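Local atomic coordinates of heme-binding protein HutZ (Vibrio cholerae, PDB entry 3TGV), a protein that binds heme and very probably degrades it to biliverdin beta and delta, releasing the iron. Residues 66-71 against 78-83. The protein carries 1 engineered substitution. Residues are numbered along the deposited sequence; the frame is centred on the assembly and turned at random.
Sequences MIEDET and ARKRLT
The guanidinium of Arg-79 lies sandwiched between Ile-67 and Glu-70, where two antiparallel strands of the FMN-binding split-barrel fold, 61-67 and 81-91, open into the loop that joins them. Ile-67 CD1 sits 3.5 Å above the centre of one face, its side chain crossing the arginine at about a right angle, while Glu-70 CG covers the opposite face at 3.8 Å. A bend at chi3 (74°) turns the arginine head so that its edge meets the carbonyl of Glu-68: Arg-79 NH2 hydrogen-bonds to Glu-68 O at 2.7 Å, and NE adds a weak bond to the same oxygen. The Glu-70 carboxylate stands nearly perpendicular to the guanidinium, 78° between planes. Its oxygens are hydrogen-bonded to Thr-16 OG1 and the backbone N of Lys-15 of the second subunit, and only charge attraction links OE2 to the arginine, so this corner reaches the dimer interface. Inside the strands, Met-66 and Leu-82 exchange two backbone bonds, and their side chains run side by side toward Phe-10 of helix 3-13. Glu-68 N continues the pairing to Lys-80 O (3.0 Å). The Glu-68 side chain then replaces a backbone acceptor: Lys-80 N points at Glu-68 OE2 over 2.8 Å, nearly straight at 170°, arriving from above the carboxylate plane.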
loop_
_atom_site.group_PDB
_atom_site.type_symbol
_atom_site.label_atom_id
_atom_site.label_comp_id
_atom_site.label_asym_id
_atom_site.label_seq_id
_atom_site.Cartn_x
_atom_site.Cartn_y
_atom_site.Cartn_z
ATOM N N MET A 66 1.781 6.972 -3.223
ATOM C CA MET A 66 2.758 7.633 -2.376
ATOM C C MET A 66 1.936 8.279 -1.254
ATOM O O MET A 66 1.022 9.066 -1.523
ATOM C CB MET A 66 3.494 8.674 -3.221
ATOM C CG MET A 66 4.706 9.336 -2.604
ATOM S SD MET A 66 5.354 10.625 -3.717
ATOM C CE MET A 66 5.538 9.703 -5.228
ATOM N N ILE A 67 2.222 7.927 -0.005
ATOM C CA ILE A 67 1.341 8.294 1.106
ATOM C C ILE A 67 2.072 8.741 2.381
ATOM O O ILE A 67 3.148 8.218 2.712
ATOM C CB ILE A 67 0.373 7.122 1.444
ATOM C CG1 ILE A 67 -0.640 7.554 2.501
ATOM C CG2 ILE A 67 1.164 5.857 1.876
ATOM C CD1 ILE A 67 -1.855 6.659 2.560
ATOM N N GLU A 68 1.503 9.711 3.096
ATOM C CA GLU A 68 2.136 10.173 4.327
ATOM C C GLU A 68 1.986 9.095 5.395
ATOM O O GLU A 68 1.109 8.244 5.296
ATOM C CB GLU A 68 1.539 11.494 4.825
ATOM C CG GLU A 68 0.198 11.354 5.506
ATOM C CD GLU A 68 -0.387 12.703 5.934
ATOM O OE1 GLU A 68 0.380 13.639 6.242
ATOM O OE2 GLU A 68 -1.617 12.814 5.964
ATOM N N ASP A 69 2.831 9.144 6.416
ATOM C CA ASP A 69 2.867 8.113 7.448
ATOM C C ASP A 69 1.624 8.154 8.326
ATOM O O ASP A 69 1.031 9.210 8.501
ATOM C CB ASP A 69 4.106 8.302 8.323
ATOM C CG ASP A 69 5.386 7.889 7.619
ATOM O OD1 ASP A 69 5.310 7.038 6.707
ATOM O OD2 ASP A 69 6.466 8.401 7.987
ATOM N N GLU A 70 1.235 7.012 8.894
ATOM C CA GLU A 70 0.123 7.002 9.832
ATOM C C GLU A 70 0.346 8.018 10.943
ATOM O O GLU A 70 -0.557 8.775 11.277
ATOM C CB GLU A 70 -0.101 5.617 10.451
ATOM C CG GLU A 70 -0.964 4.703 9.621
ATOM C CD GLU A 70 -1.231 3.379 10.287
ATOM O OE1 GLU A 70 -1.362 3.346 11.533
ATOM O OE2 GLU A 70 -1.281 2.360 9.563
ATOM N N THR A 71 1.547 8.041 11.516
ATOM C CA THR A 71 1.796 8.926 12.657
ATOM C C THR A 71 1.846 10.416 12.298
ATOM O O THR A 71 1.684 11.255 13.168
ATOM C CB THR A 71 3.078 8.547 13.426
ATOM O OG1 THR A 71 4.164 8.403 12.504
ATOM C CG2 THR A 71 2.875 7.250 14.170
ATOM N N ALA A 78 -8.102 10.452 6.179
ATOM C CA ALA A 78 -7.701 11.313 5.074
ATOM C C ALA A 78 -6.187 11.483 5.055
ATOM O O ALA A 78 -5.667 12.582 5.240
ATOM C CB ALA A 78 -8.398 12.678 5.175
ATOM N N ARG A 79 -5.473 10.383 4.856
ATOM C CA ARG A 79 -4.027 10.447 4.717
ATOM C C ARG A 79 -3.670 11.152 3.406
ATOM O O ARG A 79 -4.188 10.828 2.338
ATOM C CB ARG A 79 -3.397 9.046 4.817
ATOM C CG ARG A 79 -3.451 8.435 6.227
ATOM C CD ARG A 79 -3.007 6.975 6.244
ATOM N NE ARG A 79 -1.565 6.831 6.095
ATOM C CZ ARG A 79 -0.936 5.674 5.912
ATOM N NH1 ARG A 79 -1.614 4.530 5.854
ATOM N NH2 ARG A 79 0.380 5.659 5.789
ATOM N N LYS A 80 -2.811 12.154 3.506
ATOM C CA LYS A 80 -2.327 12.882 2.342
ATOM C C LYS A 80 -1.649 11.901 1.393
ATOM O O LYS A 80 -0.772 11.134 1.807
ATOM C CB LYS A 80 -1.339 13.953 2.817
ATOM C CG LYS A 80 -0.774 14.882 1.773
ATOM C CD LYS A 80 -0.054 16.041 2.476
ATOM C CE LYS A 80 0.993 16.698 1.600
ATOM N NZ LYS A 80 1.805 17.729 2.327
ATOM N N ARG A 81 -2.054 11.908 0.126
ATOM C CA ARG A 81 -1.552 10.903 -0.804
ATOM C C ARG A 81 -1.670 11.285 -2.274
ATOM O O ARG A 81 -2.489 12.135 -2.644
ATOM C CB ARG A 81 -2.281 9.580 -0.569
ATOM C CG ARG A 81 -3.780 9.623 -0.880
ATOM C CD ARG A 81 -4.492 8.420 -0.264
ATOM N NE ARG A 81 -5.908 8.369 -0.616
ATOM C CZ ARG A 81 -6.882 8.935 0.096
ATOM N NH1 ARG A 81 -6.602 9.595 1.208
ATOM N NH2 ARG A 81 -8.143 8.837 -0.308
ATOM N N LEU A 82 -0.836 10.640 -3.090
ATOM C CA LEU A 82 -0.867 10.734 -4.546
ATOM C C LEU A 82 -1.032 9.323 -5.072
ATOM O O LEU A 82 -0.303 8.426 -4.653
ATOM C CB LEU A 82 0.467 11.250 -5.082
ATOM C CG LEU A 82 0.944 12.655 -4.717
ATOM C CD1 LEU A 82 2.278 12.925 -5.365
ATOM C CD2 LEU A 82 -0.090 13.718 -5.125
ATOM N N THR A 83 -1.961 9.107 -5.993
ATOM C CA THR A 83 -2.170 7.760 -6.531
ATOM C C THR A 83 -2.300 7.813 -8.051
ATOM O O THR A 83 -2.883 8.760 -8.611
ATOM C CB THR A 83 -3.426 7.100 -5.921
ATOM O OG1 THR A 83 -3.384 7.210 -4.492
ATOM C CG2 THR A 83 -3.490 5.622 -6.285
#